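Local coordinates for protein 3-phosphoshikimate 1-carboxyvinyltransferase (Streptomyces sviceus, PDB 7M0O) that probably transfers the enolpyruvyl group of phosphoenolpyruvate to the 5-hydroxyl of shikimate-3-phosphate, the sixth step of the chorismate pathway, at residues Ser227-Ala232 with Lys392-Phe397; Gly256-Leu261 with Asp273-Arg278; Asp295-Leu300 with Glu314-Thr319; Asn318-Glu323 with Val341-Asp346. All blocks are in the same frame, centred on the assembly; numbering follows the deposited sequence.

Contact 1 of 4, residues Ser227-Ala232 with Lys392-Phe397; sequences SYFFAA and KTFPGF
Phe229 meets the rings of Phe394 and Phe397 with two neighbouring atoms of its own ring. Its CZ lies near the plane of the Phe394 ring, at the edge, 4.2 Å from Phe394 CE2. Its CE2 is 4.2 Å from Phe397 CE1, and this approach is oblique to both rings. At the edge of the Phe397 ring lie two atoms. Tyr228 CB sits close to its plane, 4.5 Å from Phe397 CE1, and Phe394 CD2 lies in the plane. One face of the Phe394 ring rests on its own turn, with Phe397 CA 3.6 Å above the ring plane and Gly396 C beside it, both offset toward the rim. One face of the Tyr228 ring carries Ser227 OG over its centre. Phe394 to Phe397 form a type I beta turn, closed by Phe397 N to Phe394 O at 3.1 Å. Gly396 is the N-cap of helix 397-406. The contact therefore joins the start of the last helix to helix 223-235, one of the buried helices of the EPSP synthase fold, in which sheets form the outer walls of each domain. Phe394 has CG anti to the backbone N (chi1 -171°), which places its ring back beside the turn and brings CE2 toward the helix. Ala400 and Leu404 of helix 397-406 also touch Phe229. The Tyr228 ring points away from the three phenylalanines, and its OH is hydrogen-bonded to NH1 of Arg367, a predicted phosphoenolpyruvate-binding residue.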
loop_
_atom_site.group_PDB
_atom_site.type_symbol
_atom_site.label_atom_id
_atom_site.label_comp_id
_atom_site.label_asym_id
_atom_site.label_seq_id
_atom_site.Cartn_x
_atom_site.Cartn_y
_atom_site.Cartn_z
ATOM N N SER A 227 10.146 4.585 -6.259
ATOM C CA SER A 227 10.438 4.745 -7.679
ATOM C C SER A 227 11.054 6.101 -7.964
ATOM O O SER A 227 11.926 6.205 -8.832
ATOM C CB SER A 227 9.163 4.555 -8.529
ATOM O OG SER A 227 8.266 5.656 -8.478
ATOM N N TYR A 228 10.650 7.142 -7.218
ATOM C CA TYR A 228 11.184 8.475 -7.473
ATOM C C TYR A 228 12.645 8.566 -7.079
ATOM O O TYR A 228 13.423 9.253 -7.748
ATOM C CB TYR A 228 10.364 9.539 -6.717
ATOM C CG TYR A 228 8.898 9.328 -6.950
ATOM C CD1 TYR A 228 8.330 9.628 -8.186
ATOM C CD2 TYR A 228 8.094 8.768 -5.963
ATOM C CE1 TYR A 228 6.991 9.396 -8.422
ATOM C CE2 TYR A 228 6.745 8.531 -6.196
ATOM C CZ TYR A 228 6.214 8.839 -7.424
ATOM O OH TYR A 228 4.886 8.585 -7.653
ATOM N N PHE A 229 13.044 7.844 -6.031
ATOM C CA PHE A 229 14.426 7.914 -5.581
ATOM C C PHE A 229 15.318 7.051 -6.475
ATOM O O PHE A 229 16.416 7.473 -6.850
ATOM C CB PHE A 229 14.489 7.533 -4.090
ATOM C CG PHE A 229 13.744 8.510 -3.194
ATOM C CD1 PHE A 229 14.422 9.500 -2.502
ATOM C CD2 PHE A 229 12.361 8.487 -3.117
ATOM C CE1 PHE A 229 13.733 10.428 -1.715
ATOM C CE2 PHE A 229 11.669 9.415 -2.363
ATOM C CZ PHE A 229 12.362 10.392 -1.650
ATOM N N PHE A 230 14.805 5.893 -6.910
ATOM C CA PHE A 230 15.497 5.081 -7.906
ATOM C C PHE A 230 15.690 5.854 -9.217
ATOM O O PHE A 230 16.760 5.790 -9.831
ATOM C CB PHE A 230 14.715 3.790 -8.171
ATOM C CG PHE A 230 14.773 2.750 -7.063
ATOM C CD1 PHE A 230 15.928 2.515 -6.330
ATOM C CD2 PHE A 230 13.667 1.972 -6.804
ATOM C CE1 PHE A 230 15.949 1.519 -5.334
ATOM C CE2 PHE A 230 13.682 0.974 -5.825
ATOM C CZ PHE A 230 14.822 0.752 -5.097
ATOM N N ALA A 231 14.648 6.562 -9.682
ATOM C CA ALA A 231 14.742 7.337 -10.925
ATOM C C ALA A 231 15.775 8.456 -10.829
ATOM O O ALA A 231 16.520 8.708 -11.790
ATOM C CB ALA A 231 13.378 7.928 -11.281
ATOM N N ALA A 232 15.807 9.161 -9.700
ATOM C CA ALA A 232 16.811 10.207 -9.495
ATOM C C ALA A 232 18.226 9.651 -9.653
ATOM O O ALA A 232 19.097 10.289 -10.268
ATOM C CB ALA A 232 16.630 10.830 -8.107
ATOM N N LYS A 392 -0.861 12.706 0.502
ATOM C CA LYS A 392 -1.729 11.552 0.290
ATOM C C LYS A 392 -1.005 10.237 0.539
ATOM O O LYS A 392 -1.629 9.273 0.994
ATOM C CB LYS A 392 -2.315 11.575 -1.119
ATOM C CG LYS A 392 -3.290 12.751 -1.332
ATOM C CD LYS A 392 -3.850 12.774 -2.740
ATOM C CE LYS A 392 -4.936 13.836 -2.878
ATOM N NZ LYS A 392 -5.810 13.576 -4.057
ATOM N N THR A 393 0.305 10.163 0.258
ATOM C CA THR A 393 1.052 8.923 0.511
ATOM C C THR A 393 2.377 9.089 1.243
ATOM O O THR A 393 2.930 8.081 1.690
ATOM C CB THR A 393 1.357 8.169 -0.797
ATOM O OG1 THR A 393 2.174 8.985 -1.653
ATOM C CG2 THR A 393 0.083 7.759 -1.523
ATOM N N PHE A 394 2.915 10.296 1.367
ATOM C CA PHE A 394 4.250 10.452 1.927
ATOM C C PHE A 394 4.353 11.875 2.460
ATOM O O PHE A 394 4.804 12.778 1.740
ATOM C CB PHE A 394 5.318 10.161 0.859
ATOM C CG PHE A 394 6.743 10.086 1.388
ATOM C CD1 PHE A 394 7.023 10.141 2.747
ATOM C CD2 PHE A 394 7.801 9.973 0.496
ATOM C CE1 PHE A 394 8.357 10.089 3.214
ATOM C CE2 PHE A 394 9.122 9.924 0.945
ATOM C CZ PHE A 394 9.398 9.976 2.303
ATOM N N PRO A 395 3.891 12.119 3.690
ATOM C CA PRO A 395 3.919 13.491 4.224
ATOM C C PRO A 395 5.305 14.113 4.217
ATOM O O PRO A 395 5.425 15.318 3.983
ATOM C CB PRO A 395 3.376 13.317 5.651
ATOM C CG PRO A 395 2.518 12.086 5.569
ATOM C CD PRO A 395 3.241 11.175 4.615
ATOM N N GLY A 396 6.353 13.330 4.427
ATOM C CA GLY A 396 7.691 13.885 4.443
ATOM C C GLY A 396 8.421 13.852 3.112
ATOM O O GLY A 396 9.647 13.959 3.096
ATOM N N PHE A 397 7.700 13.756 1.987
ATOM C CA PHE A 397 8.383 13.575 0.703
ATOM C C PHE A 397 9.341 14.721 0.393
ATOM O O PHE A 397 10.453 14.500 -0.103
ATOM C CB PHE A 397 7.386 13.442 -0.454
ATOM C CG PHE A 397 8.046 13.569 -1.806
ATOM C CD1 PHE A 397 8.692 12.485 -2.382
ATOM C CD2 PHE A 397 8.091 14.798 -2.471
ATOM C CE1 PHE A 397 9.316 12.603 -3.645
ATOM C CE2 PHE A 397 8.727 14.930 -3.697
ATOM C CZ PHE A 397 9.339 13.830 -4.287
#

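Contact 2 of 4, residues Gly256-Leu261 with Asp273-Arg278; sequences GFVDVL and DATTVR
Val258 and Val277 make the close part of this contact. Val258 CG1 lies 4.1 Å from Val277 CG2, and the two side chains cross at a slant. The same Val258 methyl also reaches Thr275 CG2, at 4.4 Å. One turn further along the helix, Leu261 CD1 comes to 4.3 Å from Val277 CG1. Val277 thus uses both branches. With CG1 anti to the backbone N (chi1 171°), it gives CG1 to Leu261 and CG2 to Val258. Thr275 and Val277 are two residues apart on the strand, so both present their side chains to the helix. The axis of the 257-261 segment passes 10.1 Å from that of 274-278, at 29° to it. This is helix-on-sheet packing: strand 274-278 is the middle strand of a three-stranded antiparallel sheet and forms a hairpin with strand 267-270, which follows helix 257-263 directly. The sheet belongs to the outer wall of the domain, and the helix lies beneath it. Phe230 of helix 223-235 packs against Val258, Thr275 and Val277, and Val268 and Val270 of the neighbouring strand touch Val258 as well. Within this buried layer Thr275 OG1 is satisfied by Leu246 O. The other face of the strand turns away from the helix and is more polar. Thr276 and Arg278 project there, partly exposed, and Arg278 NH1 forms a salt bridge with Glu267. On the helix, Asp259 faces solvent and pairs with Arg262.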
loop_
_atom_site.group_PDB
_atom_site.type_symbol
_atom_site.label_atom_id
_atom_site.label_comp_id
_atom_site.label_asym_id
_atom_site.label_seq_id
_atom_site.Cartn_x
_atom_site.Cartn_y
_atom_site.Cartn_z
ATOM N N GLY A 256 9.213 -3.590 -9.914
ATOM C CA GLY A 256 9.533 -3.836 -11.319
ATOM C C GLY A 256 9.886 -2.589 -12.119
ATOM O O GLY A 256 10.398 -2.711 -13.241
ATOM N N PHE A 257 9.624 -1.399 -11.583
ATOM C CA PHE A 257 10.086 -0.193 -12.243
ATOM C C PHE A 257 11.601 -0.219 -12.446
ATOM O O PHE A 257 12.105 0.318 -13.439
ATOM C CB PHE A 257 9.636 1.036 -11.439
ATOM C CG PHE A 257 10.106 2.354 -12.011
ATOM C CD1 PHE A 257 9.558 2.851 -13.189
ATOM C CD2 PHE A 257 11.078 3.108 -11.357
ATOM C CE1 PHE A 257 9.964 4.063 -13.705
ATOM C CE2 PHE A 257 11.502 4.314 -11.860
ATOM C CZ PHE A 257 10.957 4.803 -13.048
ATOM N N VAL A 258 12.356 -0.851 -11.536
ATOM C CA VAL A 258 13.812 -0.785 -11.691
ATOM C C VAL A 258 14.293 -1.627 -12.866
ATOM O O VAL A 258 15.382 -1.374 -13.390
ATOM C CB VAL A 258 14.576 -1.186 -10.408
ATOM C CG1 VAL A 258 14.155 -0.332 -9.223
ATOM C CG2 VAL A 258 14.431 -2.682 -10.098
ATOM N N ASP A 259 13.510 -2.616 -13.297
ATOM C CA ASP A 259 13.864 -3.376 -14.489
ATOM C C ASP A 259 13.780 -2.503 -15.737
ATOM O O ASP A 259 14.549 -2.705 -16.684
ATOM C CB ASP A 259 12.953 -4.603 -14.614
ATOM C CG ASP A 259 13.121 -5.573 -13.457
ATOM O OD1 ASP A 259 14.268 -5.770 -13.017
ATOM O OD2 ASP A 259 12.105 -6.136 -12.980
ATOM N N VAL A 260 12.874 -1.515 -15.735
ATOM C CA VAL A 260 12.826 -0.505 -16.795
ATOM C C VAL A 260 14.077 0.365 -16.755
ATOM O O VAL A 260 14.692 0.649 -17.788
ATOM C CB VAL A 260 11.550 0.347 -16.667
ATOM C CG1 VAL A 260 11.510 1.402 -17.773
ATOM C CG2 VAL A 260 10.290 -0.539 -16.733
ATOM N N LEU A 261 14.460 0.827 -15.565
ATOM C CA LEU A 261 15.679 1.627 -15.452
ATOM C C LEU A 261 16.905 0.864 -15.958
ATOM O O LEU A 261 17.767 1.440 -16.636
ATOM C CB LEU A 261 15.891 2.072 -14.004
ATOM C CG LEU A 261 14.790 2.966 -13.427
ATOM C CD1 LEU A 261 15.113 3.306 -11.979
ATOM C CD2 LEU A 261 14.570 4.239 -14.271
ATOM N N ASP A 273 17.907 -8.677 0.052
ATOM C CA ASP A 273 17.322 -7.857 1.108
ATOM C C ASP A 273 17.384 -6.364 0.807
ATOM O O ASP A 273 17.100 -5.557 1.702
ATOM C CB ASP A 273 18.015 -8.116 2.456
ATOM C CG ASP A 273 17.962 -9.577 2.885
ATOM O OD1 ASP A 273 16.856 -10.158 2.898
ATOM O OD2 ASP A 273 19.033 -10.142 3.212
ATOM N N ALA A 274 17.756 -5.977 -0.411
ATOM C CA ALA A 274 17.957 -4.561 -0.725
ATOM C C ALA A 274 18.144 -4.437 -2.228
ATOM O O ALA A 274 18.552 -5.390 -2.886
ATOM C CB ALA A 274 19.175 -3.977 -0.001
ATOM N N THR A 275 17.869 -3.233 -2.757
ATOM C CA THR A 275 18.004 -2.933 -4.181
ATOM C C THR A 275 18.813 -1.664 -4.349
ATOM O O THR A 275 18.489 -0.642 -3.740
ATOM C CB THR A 275 16.633 -2.754 -4.865
ATOM O OG1 THR A 275 15.977 -4.020 -4.927
ATOM C CG2 THR A 275 16.786 -2.253 -6.318
ATOM N N THR A 276 19.833 -1.714 -5.210
ATOM C CA THR A 276 20.683 -0.563 -5.487
ATOM C C THR A 276 20.544 -0.165 -6.952
ATOM O O THR A 276 20.637 -1.023 -7.835
ATOM C CB THR A 276 22.153 -0.885 -5.173
ATOM O OG1 THR A 276 22.283 -1.275 -3.795
ATOM C CG2 THR A 276 23.021 0.335 -5.436
ATOM N N VAL A 277 20.322 1.130 -7.214
ATOM C CA VAL A 277 20.331 1.677 -8.570
ATOM C C VAL A 277 21.465 2.690 -8.660
ATOM O O VAL A 277 21.620 3.528 -7.771
ATOM C CB VAL A 277 18.981 2.322 -8.929
ATOM C CG1 VAL A 277 19.087 3.066 -10.255
ATOM C CG2 VAL A 277 17.914 1.232 -9.012
ATOM N N ARG A 278 22.277 2.589 -9.712
ATOM C CA ARG A 278 23.395 3.502 -9.920
ATOM C C ARG A 278 23.301 4.089 -11.321
ATOM O O ARG A 278 23.205 3.339 -12.297
ATOM C CB ARG A 278 24.741 2.784 -9.736
ATOM C CG ARG A 278 25.950 3.692 -9.898
ATOM C CD ARG A 278 27.264 2.916 -9.731
ATOM N NE ARG A 278 27.350 2.286 -8.419
ATOM C CZ ARG A 278 27.167 0.990 -8.196
ATOM N NH1 ARG A 278 26.881 0.170 -9.204
ATOM N NH2 ARG A 278 27.261 0.516 -6.960
#

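Contact 3 of 4, residues Asp295-Leu300 with Glu314-Thr319; sequences DTMPTL and EDVANT
Met297 and Thr319 provide the tightest apolar packing. The terminal CE of Met297 sits against the branch point of Thr319, 3.7 Å from CB and equally close to OG1 and CG2. The two side chains cross at about a right angle. Met297 CG is anti to the backbone N (chi1 175°), and the chain then bends at both later torsions, so that CE turns to Thr319 while CG stays 4.4 Å from Val316 CG1. The polar part lies within the loop. Thr319 OG1 donates to Val316 O at 2.8 Å, in the carbonyl plane, with a C=O...donor angle of 155°. Thr319 N donates to the same oxygen at 3.1 Å, so two bonds from one residue grip this carbonyl. An alanine here lacks OG1 and CG2, which would probably leave Val316 O with the backbone bond as its grip from Thr319 and open a gap beside Met297 CE. Arg326 and Cys330 of helix 326-336 also touch Met297. The packing ties the start of helix 297-303 to the loop after strand 311-314. Asp295, the predicted proton acceptor, lies just before this helix, and Asn318, predicted to bind 3-phosphoshikimate, lies on the loop, consistent with the active site of EPSP synthases.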
loop_
_atom_site.group_PDB
_atom_site.type_symbol
_atom_site.label_atom_id
_atom_site.label_comp_id
_atom_site.label_asym_id
_atom_site.label_seq_id
_atom_site.Cartn_x
_atom_site.Cartn_y
_atom_site.Cartn_z
ATOM N N ASP A 295 1.278 2.814 -11.685
ATOM C CA ASP A 295 1.493 3.952 -10.789
ATOM C C ASP A 295 2.868 4.599 -10.992
ATOM O O ASP A 295 3.069 5.739 -10.543
ATOM C CB ASP A 295 1.330 3.517 -9.335
ATOM C CG ASP A 295 -0.151 3.314 -8.937
ATOM O OD1 ASP A 295 -1.053 3.744 -9.684
ATOM O OD2 ASP A 295 -0.422 2.724 -7.873
ATOM N N THR A 296 3.817 3.895 -11.622
ATOM C CA THR A 296 5.135 4.447 -11.929
ATOM C C THR A 296 5.257 4.954 -13.358
ATOM O O THR A 296 6.329 5.460 -13.736
ATOM C CB THR A 296 6.263 3.426 -11.651
ATOM O OG1 THR A 296 6.217 2.318 -12.573
ATOM C CG2 THR A 296 6.186 2.927 -10.222
ATOM N N MET A 297 4.183 4.885 -14.151
ATOM C CA MET A 297 4.213 5.534 -15.458
ATOM C C MET A 297 4.634 6.998 -15.372
ATOM O O MET A 297 5.482 7.412 -16.184
ATOM C CB MET A 297 2.851 5.391 -16.160
ATOM C CG MET A 297 2.772 6.160 -17.492
ATOM S SD MET A 297 2.435 7.931 -17.363
ATOM C CE MET A 297 0.754 7.926 -16.713
ATOM N N PRO A 298 4.131 7.818 -14.435
ATOM C CA PRO A 298 4.598 9.214 -14.385
ATOM C C PRO A 298 6.061 9.321 -14.016
ATOM O O PRO A 298 6.732 10.251 -14.478
ATOM C CB PRO A 298 3.686 9.873 -13.334
ATOM C CG PRO A 298 2.404 8.990 -13.361
ATOM C CD PRO A 298 2.946 7.597 -13.580
ATOM N N THR A 299 6.576 8.390 -13.207
ATOM C CA THR A 299 7.987 8.432 -12.846
ATOM C C THR A 299 8.865 8.324 -14.083
ATOM O O THR A 299 9.882 9.023 -14.203
ATOM C CB THR A 299 8.306 7.310 -11.850
ATOM O OG1 THR A 299 7.296 7.277 -10.835
ATOM C CG2 THR A 299 9.664 7.558 -11.199
ATOM N N LEU A 300 8.490 7.438 -15.021
ATOM C CA LEU A 300 9.233 7.327 -16.273
ATOM C C LEU A 300 9.001 8.541 -17.171
ATOM O O LEU A 300 9.937 9.038 -17.804
ATOM C CB LEU A 300 8.841 6.047 -17.011
ATOM C CG LEU A 300 9.553 5.875 -18.368
ATOM C CD1 LEU A 300 11.064 5.915 -18.190
ATOM C CD2 LEU A 300 9.146 4.585 -19.100
ATOM N N GLU A 314 3.287 2.126 -23.123
ATOM C CA GLU A 314 2.149 1.486 -23.766
ATOM C C GLU A 314 1.320 0.707 -22.751
ATOM O O GLU A 314 1.803 0.339 -21.673
ATOM C CB GLU A 314 2.602 0.524 -24.887
ATOM C CG GLU A 314 3.127 1.234 -26.109
ATOM C CD GLU A 314 3.559 0.294 -27.214
ATOM O OE1 GLU A 314 3.729 -0.919 -26.957
ATOM O OE2 GLU A 314 3.751 0.787 -28.342
ATOM N N ASP A 315 0.050 0.469 -23.117
ATOM C CA ASP A 315 -0.867 -0.380 -22.352
ATOM C C ASP A 315 -1.215 0.243 -20.997
ATOM O O ASP A 315 -1.349 -0.459 -19.992
ATOM C CB ASP A 315 -0.295 -1.792 -22.181
ATOM C CG ASP A 315 -1.374 -2.885 -22.109
ATOM O OD1 ASP A 315 -2.596 -2.588 -22.123
ATOM O OD2 ASP A 315 -0.982 -4.068 -22.032
ATOM N N VAL A 316 -1.416 1.565 -20.976
ATOM C CA VAL A 316 -1.687 2.272 -19.732
ATOM C C VAL A 316 -3.037 2.982 -19.812
ATOM O O VAL A 316 -3.181 4.113 -19.340
ATOM C CB VAL A 316 -0.553 3.262 -19.384
ATOM C CG1 VAL A 316 0.656 2.493 -18.851
ATOM C CG2 VAL A 316 -0.141 4.124 -20.605
ATOM N N ALA A 317 -4.043 2.303 -20.381
ATOM C CA ALA A 317 -5.412 2.801 -20.287
ATOM C C ALA A 317 -5.807 3.092 -18.848
ATOM O O ALA A 317 -6.540 4.061 -18.588
ATOM C CB ALA A 317 -6.391 1.785 -20.891
ATOM N N ASN A 318 -5.307 2.287 -17.907
ATOM C CA ASN A 318 -5.702 2.411 -16.505
ATOM C C ASN A 318 -5.287 3.750 -15.912
ATOM O O ASN A 318 -5.926 4.229 -14.969
ATOM C CB ASN A 318 -5.128 1.249 -15.672
ATOM C CG ASN A 318 -3.673 0.900 -16.032
ATOM O OD1 ASN A 318 -2.947 1.717 -16.595
ATOM N ND2 ASN A 318 -3.256 -0.327 -15.712
ATOM N N THR A 319 -4.229 4.373 -16.440
ATOM C CA THR A 319 -3.792 5.644 -15.874
ATOM C C THR A 319 -4.764 6.782 -16.165
ATOM O O THR A 319 -4.675 7.830 -15.514
ATOM C CB THR A 319 -2.402 6.042 -16.389
ATOM O OG1 THR A 319 -2.441 6.307 -17.800
ATOM C CG2 THR A 319 -1.390 4.922 -16.130
#

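Contact 4 of 4, residues Asn318-Glu323 with Val341-Asp346; sequences NTRVKE and VATGPD. With PO4 (phosphate ion), chain B.
Arg320 sets CG anti to its carbonyl carbon (chi1 -76°), and its chain then runs extended from CG to NE, which carries the guanidinium across to the carbonyls of Gly344 and Pro345. NE donates to Pro345 O at 2.9 Å, with an N-H...O angle of 153°. NH1 donates to Gly344 O at 2.6 Å, at 161°. Both oxygens lie at the edge of the guanidinium, in its plane. Each donor, however, stands above the plane of the carbonyl it serves, away from the lone pairs. The two adjacent bonds fix the guanidinium edge-on to the backbone of Gly344 and Pro345. Thr343 OG1 is near the same edge, but 4.2 Å from NH1. The third nitrogen, NH2, makes salt bridges with Asp325 and Glu328, so the group joins the Gly344-Pro345 backbone to the start of helix 326-336. A leucine in its place has no side-chain N-H groups, and would probably leave both carbonyls without these donors and the two carboxylates without this mate. Lys322 turns another way. Its chain is bent at the second and third torsions, and NZ makes a weak hydrogen bond of 3.3 Å to O4 of a phosphate ion. Arg326, Arg367 and His366 also bind this ion, which probably came from the crystallisation liquor. Arg326 and Arg367 are predicted to bind phosphoenolpyruvate and Lys322 to bind 3-phosphoshikimate, so the loop borders an anion pocket consistent with the substrate site of EPSP synthases.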
loop_
_atom_site.group_PDB
_atom_site.type_symbol
_atom_site.label_atom_id
_atom_site.label_comp_id
_atom_site.label_asym_id
_atom_site.label_seq_id
_atom_site.Cartn_x
_atom_site.Cartn_y
_atom_site.Cartn_z
ATOM N N ASN A 318 -5.307 2.287 -17.907
ATOM C CA ASN A 318 -5.702 2.411 -16.505
ATOM C C ASN A 318 -5.287 3.750 -15.912
ATOM O O ASN A 318 -5.926 4.229 -14.969
ATOM C CB ASN A 318 -5.128 1.249 -15.672
ATOM C CG ASN A 318 -3.673 0.900 -16.032
ATOM O OD1 ASN A 318 -2.947 1.717 -16.595
ATOM N ND2 ASN A 318 -3.256 -0.327 -15.712
ATOM N N THR A 319 -4.229 4.373 -16.440
ATOM C CA THR A 319 -3.792 5.644 -15.874
ATOM C C THR A 319 -4.764 6.782 -16.165
ATOM O O THR A 319 -4.675 7.830 -15.514
ATOM C CB THR A 319 -2.402 6.042 -16.389
ATOM O OG1 THR A 319 -2.441 6.307 -17.800
ATOM C CG2 THR A 319 -1.390 4.922 -16.130
ATOM N N ARG A 320 -5.656 6.617 -17.149
ATOM C CA ARG A 320 -6.565 7.688 -17.527
ATOM C C ARG A 320 -7.746 7.799 -16.577
ATOM O O ARG A 320 -8.376 8.860 -16.513
ATOM C CB ARG A 320 -7.087 7.478 -18.954
ATOM C CG ARG A 320 -6.088 7.818 -20.055
ATOM C CD ARG A 320 -6.803 7.944 -21.398
ATOM N NE ARG A 320 -5.916 8.165 -22.535
ATOM C CZ ARG A 320 -5.529 9.358 -22.974
ATOM N NH1 ARG A 320 -4.738 9.451 -24.029
ATOM N NH2 ARG A 320 -5.919 10.462 -22.346
ATOM N N VAL A 321 -8.043 6.737 -15.832
ATOM C CA VAL A 321 -9.260 6.654 -15.044
ATOM C C VAL A 321 -8.961 6.716 -13.547
ATOM O O VAL A 321 -9.775 6.287 -12.732
ATOM C CB VAL A 321 -10.060 5.398 -15.416
ATOM C CG1 VAL A 321 -10.355 5.408 -16.906
ATOM C CG2 VAL A 321 -9.270 4.142 -15.057
ATOM N N LYS A 322 -7.798 7.244 -13.175
ATOM C CA LYS A 322 -7.538 7.617 -11.792
ATOM C C LYS A 322 -8.360 8.870 -11.489
ATOM O O LYS A 322 -9.202 9.296 -12.284
ATOM C CB LYS A 322 -6.045 7.836 -11.556
ATOM C CG LYS A 322 -5.141 6.678 -11.988
ATOM C CD LYS A 322 -5.328 5.449 -11.118
ATOM C CE LYS A 322 -4.864 5.697 -9.694
ATOM N NZ LYS A 322 -4.916 4.449 -8.879
ATOM N N GLU A 323 -8.116 9.496 -10.331
ATOM C CA GLU A 323 -8.902 10.678 -9.993
ATOM C C GLU A 323 -8.582 11.831 -10.937
ATOM O O GLU A 323 -9.436 12.692 -11.182
ATOM C CB GLU A 323 -8.679 11.057 -8.528
ATOM C CG GLU A 323 -9.327 10.054 -7.562
ATOM C CD GLU A 323 -9.318 10.507 -6.113
ATOM O OE1 GLU A 323 -8.470 11.344 -5.746
ATOM O OE2 GLU A 323 -10.171 10.024 -5.336
ATOM N N VAL A 341 5.326 15.787 -27.174
ATOM C CA VAL A 341 4.634 14.596 -26.683
ATOM C C VAL A 341 3.499 14.252 -27.643
ATOM O O VAL A 341 2.775 15.138 -28.110
ATOM C CB VAL A 341 4.073 14.813 -25.256
ATOM C CG1 VAL A 341 3.369 13.551 -24.751
ATOM C CG2 VAL A 341 5.164 15.232 -24.295
ATOM N N ALA A 342 3.347 12.962 -27.940
ATOM C CA ALA A 342 2.195 12.432 -28.665
ATOM C C ALA A 342 1.445 11.480 -27.738
ATOM O O ALA A 342 2.050 10.853 -26.867
ATOM C CB ALA A 342 2.623 11.702 -29.937
ATOM N N THR A 343 0.123 11.383 -27.903
ATOM C CA THR A 343 -0.645 10.450 -27.084
ATOM C C THR A 343 -1.667 9.706 -27.933
ATOM O O THR A 343 -2.069 10.154 -29.015
ATOM C CB THR A 343 -1.370 11.132 -25.908
ATOM O OG1 THR A 343 -2.399 12.005 -26.398
ATOM C CG2 THR A 343 -0.401 11.917 -25.007
ATOM N N GLY A 344 -2.080 8.550 -27.415
ATOM C CA GLY A 344 -3.163 7.790 -27.981
ATOM C C GLY A 344 -4.054 7.259 -26.883
ATOM O O GLY A 344 -3.900 7.589 -25.698
ATOM N N PRO A 345 -5.015 6.416 -27.253
ATOM C CA PRO A 345 -5.974 5.933 -26.247
ATOM C C PRO A 345 -5.321 5.369 -25.003
ATOM O O PRO A 345 -5.805 5.624 -23.893
ATOM C CB PRO A 345 -6.765 4.864 -27.009
ATOM C CG PRO A 345 -6.722 5.326 -28.410
ATOM C CD PRO A 345 -5.370 5.985 -28.616
ATOM N N ASP A 346 -4.215 4.636 -25.153
ATOM C CA ASP A 346 -3.619 3.959 -24.010
ATOM C C ASP A 346 -2.101 4.026 -24.034
ATOM O O ASP A 346 -1.430 3.109 -23.538
ATOM C CB ASP A 346 -4.070 2.497 -23.941
ATOM C CG ASP A 346 -3.641 1.677 -25.158
ATOM O OD1 ASP A 346 -3.125 2.237 -26.148
ATOM O OD2 ASP A 346 -3.838 0.440 -25.127
HETATM P P PO4 B . -2.240 5.609 -6.156
HETATM O O1 PO4 B . -2.172 4.106 -6.198
HETATM O O2 PO4 B . -1.513 6.134 -7.369
HETATM O O3 PO4 B . -1.590 6.082 -4.878
HETATM O O4 PO4 B . -3.697 5.991 -6.185
#

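How the contacts relate
Contacts 1, 2 and 3 meet around the buried helices. Phe230 of contact 1 brings CD2 to 3.4 Å from CG1 of Val258 in contact 2. Ser227 OG and Thr299 OG1, 3.0 Å apart, probably hydrogen-bond contacts 1 and 3. Phe257 of contact 2 packs on Thr296 and Thr299 of contact 3. Contacts 3 and 4 share Asn318 and Thr319, and their centres are 8 Å apart. Val316 N and Asp346 O, 3.0 Å apart, probably bond them further. Contacts 3 and 4 border the phosphate pocket through Asp295 and Lys322, and contact 1 reaches it at second hand, through the bond of Tyr228 to Arg367. Contact 2 lies away from it, with nearest atoms about 12 Å from contact 4.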